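Local structure of transcription factor MBP1 (Magnaporthe oryzae, 4UX5) at residues 20-23 / 28-31; 38-43 / 113-118; 44-49 / 75-80; 56-61 / 101-106. The protein binds DNA through its N-terminal winged helix-turn-helix domain, the part present here, and probably activates transcription by RNA polymerase II. One frame throughout, in Å; residues are numbered along the deposited sequence.

Contact 1: 20-23 / 28-31; sequences ATYS and YEYQ. With nucleotides of chain D.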
# COMPACT_ATOMS: atom_id res chain seq x y z
N ALA A 20 -6.71 -17.08 13.81
CA ALA A 20 -7.59 -16.65 12.74
C ALA A 20 -6.94 -16.78 11.37
O ALA A 20 -5.75 -17.08 11.26
CB ALA A 20 -8.02 -15.21 12.96
N THR A 21 -7.73 -16.56 10.32
CA THR A 21 -7.22 -16.60 8.96
C THR A 21 -7.77 -15.44 8.14
O THR A 21 -8.98 -15.31 7.97
CB THR A 21 -7.59 -17.93 8.26
OG1 THR A 21 -6.91 -19.01 8.91
CG2 THR A 21 -7.18 -17.89 6.79
N TYR A 22 -6.88 -14.58 7.66
CA TYR A 22 -7.28 -13.43 6.86
C TYR A 22 -6.61 -13.46 5.50
O TYR A 22 -5.39 -13.49 5.40
CB TYR A 22 -6.94 -12.13 7.59
CG TYR A 22 -7.47 -12.07 9.00
CD1 TYR A 22 -8.82 -11.86 9.25
CD2 TYR A 22 -6.62 -12.23 10.09
CE1 TYR A 22 -9.31 -11.81 10.54
CE2 TYR A 22 -7.10 -12.17 11.39
CZ TYR A 22 -8.44 -11.96 11.61
OH TYR A 22 -8.92 -11.91 12.90
N SER A 23 -7.44 -13.46 4.45
CA SER A 23 -6.96 -13.56 3.07
C SER A 23 -6.09 -14.79 2.85
O SER A 23 -5.12 -14.76 2.11
CB SER A 23 -6.19 -12.29 2.68
OG SER A 23 -7.03 -11.15 2.69
N TYR A 28 -1.67 -15.85 14.53
CA TYR A 28 -2.01 -15.90 15.94
C TYR A 28 -2.46 -14.51 16.34
O TYR A 28 -1.84 -13.52 15.97
CB TYR A 28 -0.83 -16.35 16.79
CG TYR A 28 -0.27 -17.70 16.41
CD1 TYR A 28 -1.04 -18.85 16.51
CD2 TYR A 28 1.04 -17.83 15.96
CE1 TYR A 28 -0.53 -20.09 16.17
CE2 TYR A 28 1.56 -19.07 15.61
CZ TYR A 28 0.77 -20.19 15.72
OH TYR A 28 1.28 -21.42 15.37
N GLU A 29 -3.56 -14.43 17.09
CA GLU A 29 -4.09 -13.13 17.49
C GLU A 29 -4.29 -13.04 19.00
O GLU A 29 -5.06 -13.80 19.58
CB GLU A 29 -5.40 -12.84 16.77
CG GLU A 29 -6.00 -11.48 17.09
CD GLU A 29 -7.19 -11.14 16.22
OE1 GLU A 29 -7.43 -11.86 15.22
OE2 GLU A 29 -7.89 -10.15 16.52
N TYR A 30 -3.58 -12.11 19.62
CA TYR A 30 -3.74 -11.84 21.05
C TYR A 30 -4.76 -10.74 21.25
O TYR A 30 -4.57 -9.61 20.81
CB TYR A 30 -2.40 -11.45 21.68
CG TYR A 30 -2.49 -11.06 23.14
CD1 TYR A 30 -3.04 -11.94 24.07
CD2 TYR A 30 -2.03 -9.83 23.59
CE1 TYR A 30 -3.12 -11.59 25.41
CE2 TYR A 30 -2.10 -9.48 24.93
CZ TYR A 30 -2.65 -10.37 25.83
OH TYR A 30 -2.74 -10.02 27.16
N GLN A 31 -5.86 -11.07 21.92
CA GLN A 31 -6.92 -10.10 22.16
C GLN A 31 -6.93 -9.65 23.62
O GLN A 31 -6.66 -10.44 24.53
CB GLN A 31 -8.28 -10.66 21.76
CG GLN A 31 -8.38 -10.96 20.27
CD GLN A 31 -9.78 -11.35 19.85
OE1 GLN A 31 -10.65 -11.62 20.68
NE2 GLN A 31 -10.02 -11.37 18.54
P DC D 10 -11.07 -12.31 3.48
OP1 DC D 10 -10.04 -11.44 4.08
OP2 DC D 10 -10.89 -13.78 3.56
O5' DC D 10 -12.50 -12.01 4.12
C5' DC D 10 -12.59 -11.40 5.39
C4' DC D 10 -13.95 -10.76 5.59
O4' DC D 10 -14.13 -9.70 4.62
C3' DC D 10 -15.14 -11.71 5.40
O3' DC D 10 -15.81 -11.87 6.64
C2' DC D 10 -16.02 -11.03 4.35
C1' DC D 10 -15.50 -9.60 4.33
N1 DC D 10 -15.66 -8.90 3.02
C2 DC D 10 -16.20 -7.61 2.98
O2 DC D 10 -16.54 -7.07 4.04
N3 DC D 10 -16.34 -6.99 1.79
C4 DC D 10 -15.96 -7.61 0.67
N4 DC D 10 -16.12 -6.96 -0.49
C5 DC D 10 -15.41 -8.92 0.68
C6 DC D 10 -15.28 -9.53 1.87
P DT D 9 -7.59 -9.18 -1.67
OP1 DT D 9 -6.26 -9.66 -2.13
OP2 DT D 9 -8.78 -9.33 -2.55
O5' DT D 9 -7.94 -9.85 -0.26
C5' DT D 9 -9.18 -10.52 -0.08
C4' DT D 9 -9.82 -10.13 1.24
O4' DT D 9 -9.91 -8.69 1.32
C3' DT D 9 -11.25 -10.61 1.42
O3' DT D 9 -11.26 -11.97 1.92
C2' DT D 9 -11.82 -9.60 2.41
C1' DT D 9 -11.02 -8.32 2.12
N1 DT D 9 -11.81 -7.28 1.39
C2 DT D 9 -12.48 -6.31 2.11
O2 DT D 9 -12.48 -6.27 3.33
N3 DT D 9 -13.17 -5.40 1.35
C4 DT D 9 -13.25 -5.36 -0.03
O4 DT D 9 -13.89 -4.50 -0.63
C5 DT D 9 -12.52 -6.39 -0.71
C6 DT D 9 -11.84 -7.29 0.01
O HOH W 1 -9.82 -9.15 14.57
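A20 and Y22 lie on one strand of an antiparallel hairpin, and E29 on the other. The CA atoms of A20 and Y28, 6.5 Å apart, are the nearest across the two segments. The strands, 16-22 and 25-32, follow each other with a tight turn between them, and backbone bonds of A20 with V27 and of E29 with Y18 hold the pairing. On one side of this hairpin the phenol of Y22 crosses E29 at about a right angle. Y22 OH donates to E29 OE1 over 2.8 Å and meets its syn lone pair, while OE1 lies in the plane of the tyrosine ring at its edge. Ring and carboxylate planes are 49° apart. E29 gets there with CG anti to its backbone N (chi1 -178°) and an extended chain beyond, which carries the carboxylate past A20, whose CB lies 4.1 Å from OE1. The second oxygen is held as well: Q31 NE2 donates to E29 OE2 at 3.2 Å, coming from above the carboxylate plane, and a water gives OE2 a hydrogen bond of 2.9 Å and Y22 OH a weak one. Just past the end of strand 16-22, S23 N makes a weak bond of 3.3 Å to OP1 of DC10 of chain D. The ring of Y22 lies nearly parallel to that of Y83. With three donors shared between its two oxygens, the carboxylate of the buried E29 is probably ionised, and the bond to OE1 probably fixes the rotation of the Y22 hydroxyl.

Contact 2: 38-43 / 113-118; sequences VMRRRV and FEFSPG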
# COMPACT_ATOMS: atom_id res chain seq x y z
N VAL A 38 -3.16 -7.82 18.70
CA VAL A 38 -1.87 -7.85 18.03
C VAL A 38 -1.74 -9.17 17.28
O VAL A 38 -1.91 -10.24 17.87
CB VAL A 38 -0.69 -7.70 19.02
CG1 VAL A 38 0.64 -7.84 18.29
CG2 VAL A 38 -0.76 -6.35 19.74
N MET A 39 -1.46 -9.10 15.99
CA MET A 39 -1.41 -10.30 15.16
C MET A 39 0.02 -10.77 14.91
O MET A 39 0.91 -9.96 14.64
CB MET A 39 -2.11 -10.07 13.83
CG MET A 39 -3.59 -9.73 13.95
SD MET A 39 -4.40 -9.68 12.34
CE MET A 39 -6.02 -9.05 12.81
N ARG A 40 0.22 -12.08 15.00
CA ARG A 40 1.49 -12.70 14.64
C ARG A 40 1.24 -13.73 13.54
O ARG A 40 0.39 -14.60 13.70
CB ARG A 40 2.15 -13.35 15.86
CG ARG A 40 3.60 -13.75 15.62
CD ARG A 40 3.91 -15.14 16.17
NE ARG A 40 4.04 -15.17 17.62
CZ ARG A 40 4.52 -16.20 18.30
NH1 ARG A 40 4.92 -17.30 17.66
NH2 ARG A 40 4.61 -16.14 19.62
N ARG A 41 1.97 -13.62 12.44
CA ARG A 41 1.80 -14.56 11.33
C ARG A 41 2.30 -15.96 11.69
O ARG A 41 3.29 -16.10 12.40
CB ARG A 41 2.52 -14.06 10.08
CG ARG A 41 1.65 -13.27 9.14
CD ARG A 41 2.15 -13.40 7.71
NE ARG A 41 3.50 -12.88 7.56
CZ ARG A 41 3.78 -11.66 7.13
NH1 ARG A 41 2.79 -10.83 6.79
NH2 ARG A 41 5.04 -11.26 7.02
N ARG A 42 1.61 -16.98 11.20
CA ARG A 42 1.97 -18.35 11.53
C ARG A 42 3.12 -18.87 10.67
O ARG A 42 3.89 -19.72 11.11
CB ARG A 42 0.75 -19.27 11.39
CG ARG A 42 0.98 -20.68 11.91
CD ARG A 42 -0.33 -21.41 12.13
NE ARG A 42 -1.44 -20.46 12.30
CZ ARG A 42 -2.58 -20.74 12.92
NH1 ARG A 42 -2.77 -21.94 13.45
NH2 ARG A 42 -3.52 -19.81 13.01
N VAL A 43 3.23 -18.34 9.46
CA VAL A 43 4.17 -18.89 8.48
C VAL A 43 5.61 -18.40 8.69
O VAL A 43 6.56 -19.10 8.33
CB VAL A 43 3.72 -18.57 7.04
CG1 VAL A 43 3.95 -17.10 6.70
CG2 VAL A 43 4.45 -19.47 6.04
N PHE A 113 4.31 -12.76 22.19
CA PHE A 113 5.73 -12.96 21.91
C PHE A 113 6.21 -14.31 22.43
O PHE A 113 7.14 -14.90 21.88
CB PHE A 113 6.57 -11.84 22.53
CG PHE A 113 6.39 -10.51 21.85
CD1 PHE A 113 7.02 -10.25 20.64
CD2 PHE A 113 5.62 -9.52 22.43
CE1 PHE A 113 6.86 -9.04 20.02
CE2 PHE A 113 5.46 -8.30 21.81
CZ PHE A 113 6.08 -8.06 20.60
N GLU A 114 5.58 -14.80 23.49
CA GLU A 114 6.05 -16.01 24.15
C GLU A 114 5.28 -17.25 23.72
O GLU A 114 5.67 -18.37 24.05
CB GLU A 114 5.96 -15.85 25.67
CG GLU A 114 6.92 -14.81 26.24
CD GLU A 114 7.09 -14.93 27.75
OE1 GLU A 114 6.48 -15.84 28.35
OE2 GLU A 114 7.85 -14.13 28.33
N PHE A 115 4.19 -17.06 22.98
CA PHE A 115 3.37 -18.19 22.54
C PHE A 115 4.16 -19.14 21.65
O PHE A 115 4.93 -18.72 20.79
CB PHE A 115 2.12 -17.72 21.80
CG PHE A 115 1.33 -18.84 21.18
CD1 PHE A 115 0.50 -19.63 21.96
CD2 PHE A 115 1.43 -19.11 19.83
CE1 PHE A 115 -0.22 -20.67 21.39
CE2 PHE A 115 0.71 -20.14 19.26
CZ PHE A 115 -0.11 -20.92 20.04
N SER A 116 3.95 -20.43 21.86
CA SER A 116 4.60 -21.46 21.07
C SER A 116 3.69 -22.67 20.93
O SER A 116 3.24 -23.23 21.93
CB SER A 116 5.93 -21.87 21.70
OG SER A 116 6.53 -22.94 20.99
N PRO A 117 3.41 -23.08 19.69
CA PRO A 117 2.57 -24.25 19.43
C PRO A 117 3.27 -25.54 19.85
O PRO A 117 2.62 -26.54 20.16
CB PRO A 117 2.35 -24.20 17.92
CG PRO A 117 3.54 -23.47 17.39
CD PRO A 117 3.90 -22.46 18.44
N GLY A 118 4.60 -25.50 19.86
CA GLY A 118 5.41 -26.67 20.11
C GLY A 118 6.47 -26.76 19.03
O GLY A 118 7.22 -25.81 18.82
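R40 lays one face of its guanidinium group over CD2 of F115, and its NH2 lies near the ring plane at the edge of that phenylalanine, 3.7 Å from F115 CB. The same nitrogen donates to the backbone of that residue: R40 NH2 to F115 O is 2.9 Å with an N-H...O angle of 154°, the oxygen being tilted slightly from the guanidinium plane. R40 NH1 adds a contact of 3.4 Å to F115 O, so the carbonyl takes its main bond from NH2 and a weak second one from NH1. CG lies anti to the backbone N (chi1 -168°) and the chain bends at chi2 and chi3, which turns the group from strand 36-41 toward the end of helix 110-114. There NH2 also bonds I112 O and comes within 3.6 Å of F113 O. This is the C-terminal end of the last helix modelled in this winged helix-turn-helix domain, where the helix dipole would be expected to favour a positive group beside the last carbonyls. F113 turns its ring the other way, onto L93, E97 and A100 of helix 93-102. The ring of F115 has P117 N over one face, 4.0 Å above the plane, and meets Y28 of strand 25-32 edge-to-face. D45 OD1 is a long, weak ion-pair partner of R40 NH1.

Contact 3: 44-49 / 75-80; sequences DDWINA and QHEKVQ. With nucleotides of chain C.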
# COMPACT_ATOMS: atom_id res chain seq x y z
N ASP A 44 5.78 -17.22 9.28
CA ASP A 44 7.12 -16.67 9.47
C ASP A 44 7.28 -15.93 10.79
O ASP A 44 8.33 -15.33 11.05
CB ASP A 44 7.48 -15.74 8.31
CG ASP A 44 6.44 -14.66 8.09
OD1 ASP A 44 5.50 -14.55 8.91
OD2 ASP A 44 6.56 -13.91 7.09
N ASP A 45 6.25 -15.98 11.62
CA ASP A 45 6.25 -15.32 12.93
C ASP A 45 6.47 -13.82 12.85
O ASP A 45 6.84 -13.19 13.84
CB ASP A 45 7.31 -15.94 13.85
CG ASP A 45 6.83 -17.22 14.51
OD1 ASP A 45 5.60 -17.45 14.54
OD2 ASP A 45 7.68 -17.98 15.00
N TRP A 46 6.24 -13.23 11.68
CA TRP A 46 6.29 -11.78 11.58
C TRP A 46 5.09 -11.19 12.31
O TRP A 46 4.01 -11.78 12.33
CB TRP A 46 6.31 -11.33 10.12
CG TRP A 46 7.65 -11.42 9.48
CD1 TRP A 46 8.63 -12.33 9.75
CD2 TRP A 46 8.18 -10.56 8.47
NE1 TRP A 46 9.73 -12.09 8.96
CE2 TRP A 46 9.48 -11.01 8.16
CE3 TRP A 46 7.67 -9.45 7.78
CZ2 TRP A 46 10.28 -10.39 7.21
CZ3 TRP A 46 8.47 -8.83 6.84
CH2 TRP A 46 9.76 -9.30 6.56
N ILE A 47 5.29 -10.03 12.92
CA ILE A 47 4.28 -9.44 13.78
C ILE A 47 3.91 -8.03 13.30
O ILE A 47 4.72 -7.35 12.68
CB ILE A 47 4.76 -9.40 15.26
CG1 ILE A 47 3.59 -9.15 16.21
CG2 ILE A 47 5.87 -8.37 15.44
CD1 ILE A 47 3.87 -9.55 17.63
N ASN A 48 2.67 -7.62 13.58
CA ASN A 48 2.17 -6.33 13.14
C ASN A 48 2.66 -5.19 14.03
O ASN A 48 2.19 -5.03 15.16
CB ASN A 48 0.64 -6.35 13.10
CG ASN A 48 0.05 -5.23 12.27
OD1 ASN A 48 0.49 -4.08 12.34
ND2 ASN A 48 -0.96 -5.55 11.46
N ALA A 49 3.60 -4.41 13.52
CA ALA A 49 4.19 -3.31 14.28
C ALA A 49 3.20 -2.19 14.52
O ALA A 49 3.31 -1.44 15.49
CB ALA A 49 5.43 -2.78 13.57
N GLN A 75 14.09 -4.52 7.90
CA GLN A 75 13.31 -5.52 7.19
C GLN A 75 11.82 -5.36 7.52
O GLN A 75 11.43 -5.46 8.68
CB GLN A 75 13.79 -6.92 7.56
CG GLN A 75 13.61 -7.98 6.49
CD GLN A 75 14.20 -9.32 6.91
OE1 GLN A 75 14.67 -9.47 8.04
NE2 GLN A 75 14.19 -10.29 6.00
N HIS A 76 11.00 -5.11 6.50
CA HIS A 76 9.58 -4.85 6.74
C HIS A 76 8.70 -5.08 5.52
O HIS A 76 9.17 -5.11 4.39
CB HIS A 76 9.39 -3.41 7.23
CG HIS A 76 9.52 -2.38 6.15
ND1 HIS A 76 10.73 -2.05 5.57
CD2 HIS A 76 8.59 -1.62 5.53
CE1 HIS A 76 10.54 -1.13 4.65
NE2 HIS A 76 9.25 -0.85 4.60
N GLU A 77 7.40 -5.24 5.77
CA GLU A 77 6.40 -5.40 4.72
C GLU A 77 5.15 -4.60 5.07
O GLU A 77 4.57 -4.77 6.14
CB GLU A 77 6.05 -6.87 4.52
CG GLU A 77 4.87 -7.11 3.59
CD GLU A 77 4.31 -8.52 3.68
OE1 GLU A 77 4.84 -9.31 4.50
OE2 GLU A 77 3.35 -8.84 2.94
N LYS A 78 4.74 -3.71 4.16
CA LYS A 78 3.56 -2.89 4.39
C LYS A 78 2.33 -3.48 3.71
O LYS A 78 2.38 -3.87 2.54
CB LYS A 78 3.81 -1.46 3.89
CG LYS A 78 4.79 -0.68 4.73
CD LYS A 78 5.15 0.65 4.09
CE LYS A 78 6.00 0.45 2.85
NZ LYS A 78 6.46 1.74 2.28
N VAL A 79 1.23 -3.56 4.46
CA VAL A 79 -0.00 -4.13 3.93
C VAL A 79 -1.16 -3.14 4.02
O VAL A 79 -1.58 -2.74 5.11
CB VAL A 79 -0.39 -5.42 4.68
CG1 VAL A 79 -1.78 -5.88 4.27
CG2 VAL A 79 0.64 -6.52 4.42
N GLN A 80 -1.68 -2.74 2.86
CA GLN A 80 -2.87 -1.91 2.78
C GLN A 80 -3.90 -2.60 1.89
O GLN A 80 -3.54 -3.27 0.92
CB GLN A 80 -2.55 -0.52 2.24
CG GLN A 80 -1.52 0.25 3.05
CD GLN A 80 -1.24 1.62 2.47
OE1 GLN A 80 -0.13 1.91 2.04
NE2 GLN A 80 -2.25 2.48 2.48
P DG C 10 0.34 1.84 8.91
OP1 DG C 10 1.44 1.01 9.46
OP2 DG C 10 -0.31 2.88 9.75
O5' DG C 10 0.89 2.52 7.57
C5' DG C 10 1.43 1.71 6.54
C4' DG C 10 1.29 2.37 5.18
O4' DG C 10 -0.07 2.84 5.00
C3' DG C 10 2.19 3.59 4.96
O3' DG C 10 2.65 3.60 3.63
C2' DG C 10 1.24 4.76 5.23
C1' DG C 10 -0.06 4.21 4.66
N9 DG C 10 -1.24 4.84 5.22
C8 DG C 10 -1.54 5.00 6.55
N7 DG C 10 -2.68 5.60 6.76
C5 DG C 10 -3.17 5.86 5.49
C6 DG C 10 -4.36 6.49 5.08
O6 DG C 10 -5.26 6.97 5.79
N1 DG C 10 -4.47 6.54 3.69
C2 DG C 10 -3.54 6.05 2.81
N2 DG C 10 -3.82 6.19 1.50
N3 DG C 10 -2.41 5.45 3.18
C4 DG C 10 -2.29 5.39 4.53
P DT C 11 3.99 4.40 3.24
OP1 DT C 11 4.80 3.50 2.39
OP2 DT C 11 4.56 4.96 4.49
O5' DT C 11 3.47 5.61 2.35
C5' DT C 11 3.36 6.91 2.90
C4' DT C 11 2.31 7.73 2.17
O4' DT C 11 1.04 7.56 2.82
C3' DT C 11 2.57 9.23 2.14
O3' DT C 11 3.03 9.62 0.86
C2' DT C 11 1.22 9.88 2.47
C1' DT C 11 0.26 8.70 2.59
N1 DT C 11 -0.69 8.83 3.72
C2 DT C 11 -1.96 9.29 3.48
O2 DT C 11 -2.37 9.59 2.37
N3 DT C 11 -2.76 9.39 4.60
C4 DT C 11 -2.40 9.08 5.90
O4 DT C 11 -3.18 9.20 6.84
C5 DT C 11 -1.05 8.61 6.06
C6 DT C 11 -0.26 8.51 4.99
P DC C 9 -5.17 1.23 11.47
OP1 DC C 9 -5.31 0.06 12.37
OP2 DC C 9 -5.31 2.60 12.01
O5' DC C 9 -3.78 1.12 10.68
C5' DC C 9 -3.43 -0.10 10.03
C4' DC C 9 -3.09 0.13 8.57
O4' DC C 9 -4.29 0.46 7.84
C3' DC C 9 -2.15 1.29 8.30
O3' DC C 9 -0.81 0.85 8.40
C2' DC C 9 -2.51 1.69 6.85
C1' DC C 9 -3.93 1.15 6.66
N1 DC C 9 -4.96 2.21 6.40
C2 DC C 9 -5.34 2.51 5.08
O2 DC C 9 -4.81 1.89 4.15
N3 DC C 9 -6.28 3.46 4.87
C4 DC C 9 -6.82 4.10 5.90
N4 DC C 9 -7.74 5.03 5.64
C5 DC C 9 -6.45 3.82 7.25
C6 DC C 9 -5.53 2.87 7.45
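D44 OD1, beside the indole of W46 that packs on Q75 and E77, is gripped by two groups: W46 N donates to it over 3.2 Å, closing an Asx turn, and R41 NE forms a salt bridge with it. The turn leads into strand 47-48 of the small sheet whose far strand, 77-79, begins the wing of the winged helix-turn-helix fold. D44 OD2 lies 3.6 Å above one face of the W46 ring, offset toward the rim. From this seat the six-membered ring reaches the wing: E77 CB meets its edge at CZ3, 3.9 Å away, while Q75 CG approaches CH2 obliquely at 4.1 Å. The Q75 amide crosses the indole steeply, its plane 74° from the ring, and Q75 NE2 donates to A125 O. R41 also serves E77, NH2 pairing with OE1, so one arginine probably offsets the like charges of D44 and E77, whose OD2 and OE1 are 5.6 Å apart. Beyond the indole the wing runs into the DNA. Q80, extended beyond CG, slides its amide beside the sugar of DG10 of chain C, and its side chain also packs on G82 of the second subunit. In the minor groove Q80 NE2 donates to O2 of DC9 of chain C over 3.1 Å, with an N-H...O angle of 163°.

Contact 4: 56-61 / 101-106; sequences AGFDKP and HRNNIF. With nucleotides of chain C.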
# COMPACT_ATOMS: atom_id res chain seq x y z
N ALA A 56 0.56 0.61 22.54
CA ALA A 56 1.12 1.74 23.27
C ALA A 56 0.20 2.94 23.07
O ALA A 56 -0.75 2.87 22.29
CB ALA A 56 2.53 2.04 22.80
N GLY A 57 0.49 4.04 23.75
CA GLY A 57 -0.41 5.19 23.74
C GLY A 57 -0.42 6.01 22.46
O GLY A 57 -1.11 7.03 22.38
N PHE A 58 0.33 5.57 21.45
CA PHE A 58 0.53 6.36 20.23
C PHE A 58 -0.69 6.45 19.33
O PHE A 58 -1.32 5.44 19.01
CB PHE A 58 1.70 5.78 19.43
CG PHE A 58 3.00 5.79 20.17
CD1 PHE A 58 3.56 6.98 20.60
CD2 PHE A 58 3.66 4.60 20.44
CE1 PHE A 58 4.76 6.99 21.29
CE2 PHE A 58 4.86 4.61 21.13
CZ PHE A 58 5.41 5.80 21.55
N ASP A 59 -1.02 7.67 18.92
CA ASP A 59 -2.09 7.90 17.95
C ASP A 59 -1.52 7.88 16.54
O ASP A 59 -0.33 7.62 16.35
CB ASP A 59 -2.80 9.22 18.23
CG ASP A 59 -1.89 10.42 18.07
OD1 ASP A 59 -0.66 10.26 18.20
OD2 ASP A 59 -2.40 11.53 17.82
N LYS A 60 -2.36 8.18 15.55
CA LYS A 60 -1.98 8.01 14.14
C LYS A 60 -0.71 8.78 13.74
O LYS A 60 0.23 8.16 13.22
CB LYS A 60 -3.14 8.41 13.23
CG LYS A 60 -2.95 8.01 11.77
CD LYS A 60 -2.80 6.50 11.63
CE LYS A 60 -2.64 6.08 10.17
NZ LYS A 60 -3.83 6.44 9.34
N PRO A 61 -0.64 10.11 13.98
CA PRO A 61 0.56 10.81 13.51
C PRO A 61 1.83 10.39 14.24
O PRO A 61 2.91 10.39 13.65
CB PRO A 61 0.24 12.29 13.79
CG PRO A 61 -1.24 12.34 14.00
CD PRO A 61 -1.58 11.04 14.63
N HIS A 101 9.84 -3.36 23.41
CA HIS A 101 10.67 -2.95 24.54
C HIS A 101 10.95 -1.45 24.47
O HIS A 101 10.70 -0.73 25.44
CB HIS A 101 11.98 -3.74 24.57
CG HIS A 101 11.85 -5.10 25.18
ND1 HIS A 101 11.95 -6.26 24.45
CD2 HIS A 101 11.62 -5.48 26.46
CE1 HIS A 101 11.79 -7.30 25.24
NE2 HIS A 101 11.59 -6.85 26.47
N ARG A 102 11.45 -0.99 23.33
CA ARG A 102 11.82 0.42 23.14
C ARG A 102 10.65 1.37 23.40
O ARG A 102 10.86 2.53 23.75
CB ARG A 102 12.36 0.66 21.72
CG ARG A 102 13.63 -0.11 21.39
CD ARG A 102 14.34 0.49 20.18
NE ARG A 102 13.44 0.75 19.06
CZ ARG A 102 13.20 -0.11 18.07
NH1 ARG A 102 13.79 -1.30 18.07
NH2 ARG A 102 12.37 0.22 17.09
N ASN A 103 9.43 0.88 23.22
CA ASN A 103 8.25 1.70 23.42
C ASN A 103 7.46 1.28 24.66
O ASN A 103 6.28 1.60 24.79
CB ASN A 103 7.35 1.66 22.18
CG ASN A 103 8.00 2.33 20.98
OD1 ASN A 103 7.84 3.53 20.77
ND2 ASN A 103 8.73 1.55 20.19
N ASN A 104 8.12 0.54 25.55
CA ASN A 104 7.58 0.24 26.88
C ASN A 104 6.21 -0.45 26.87
O ASN A 104 5.27 0.02 27.51
CB ASN A 104 7.49 1.54 27.69
CG ASN A 104 7.44 1.30 29.19
OD1 ASN A 104 8.07 0.38 29.70
ND2 ASN A 104 6.69 2.14 29.90
N ILE A 105 6.10 -1.56 26.14
CA ILE A 105 4.81 -2.23 26.00
C ILE A 105 4.95 -3.75 25.93
O ILE A 105 3.96 -4.47 25.79
CB ILE A 105 4.06 -1.71 24.74
CG1 ILE A 105 2.56 -2.00 24.82
CG2 ILE A 105 4.67 -2.29 23.46
CD1 ILE A 105 1.88 -1.41 26.03
N PHE A 106 6.18 -4.24 26.04
CA PHE A 106 6.45 -5.67 25.94
C PHE A 106 5.70 -6.49 26.99
O PHE A 106 5.24 -7.60 26.71
CB PHE A 106 7.95 -5.94 26.04
CG PHE A 106 8.30 -7.40 25.95
CD1 PHE A 106 8.42 -8.02 24.72
CD2 PHE A 106 8.49 -8.15 27.10
CE1 PHE A 106 8.73 -9.36 24.63
CE2 PHE A 106 8.81 -9.49 27.02
CZ PHE A 106 8.93 -10.10 25.78
P DG C 10 0.34 1.84 8.91
OP1 DG C 10 1.44 1.01 9.46
OP2 DG C 10 -0.31 2.88 9.75
O5' DG C 10 0.89 2.52 7.57
C5' DG C 10 1.43 1.71 6.54
C4' DG C 10 1.29 2.37 5.18
O4' DG C 10 -0.07 2.84 5.00
C3' DG C 10 2.19 3.59 4.96
O3' DG C 10 2.65 3.60 3.63
C2' DG C 10 1.24 4.76 5.23
C1' DG C 10 -0.06 4.21 4.66
N9 DG C 10 -1.24 4.84 5.22
C8 DG C 10 -1.54 5.00 6.55
N7 DG C 10 -2.68 5.60 6.76
C5 DG C 10 -3.17 5.86 5.49
C6 DG C 10 -4.36 6.49 5.08
O6 DG C 10 -5.26 6.97 5.79
N1 DG C 10 -4.47 6.54 3.69
C2 DG C 10 -3.54 6.05 2.81
N2 DG C 10 -3.82 6.19 1.50
N3 DG C 10 -2.41 5.45 3.18
C4 DG C 10 -2.29 5.39 4.53
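The ring of F58 and the side-chain amide of N103 stand almost perpendicular, their planes 87° apart, and the amide oxygen reaches the ring obliquely: N103 OD1 is 3.2 Å from F58 CE2 and 3.4 Å from CZ. A second pair of flat groups lies within 101-106, where H101 CE1 sits 3.4 Å above the centre of the F106 ring. Residues 56-59 form the turn of the helix-turn-helix, joining helix 49-55 to helix 60-71. Across from them helix 93-102 ends in a Schellman motif with N104 as its C-prime residue. In N103, just past that helix, chi1 (-67°) places the amide beside F58, and its turn about chi2 (-89°) points OD1 to the ring while ND2 donates to L99 O. Next to it A56 and I105 pack: A56 CB stands 4.5 Å from I105 CB, and I105 CG1 comes to 4.0 Å from A56 N. L53 of helix 49-55 and I66 of helix 60-71 both touch F58 and N103, so the two turns pack against both helices of the helix-turn-helix. D59 takes the N-cap position of helix 60-71, and the next residue reads the major groove: K60 NZ donates to N7 of DG10 of chain C over 2.9 Å.

Overall arrangement
Contacts 1 and 2 are partly buried and both use the antiparallel sheet in which strands 25-32 and 36-41 are neighbours, contact 2 through strand 36-41 alone; Y28 of the first packs on F115 of the second. Contacts 3 and 4 lie at the surface, inside the loop that contact 2 closes, and meet its edges through backbone bonds of strand 36-41 and the packing of F106 on F113. Charge dominates the first two, a carboxylate in one and a guanidinium in the other, whereas apolar edges and amides make up the latter two. The DNA-facing ends differ too: a weak phosphate bond in contact 1, minor groove in contact 3 and major groove in contact 4.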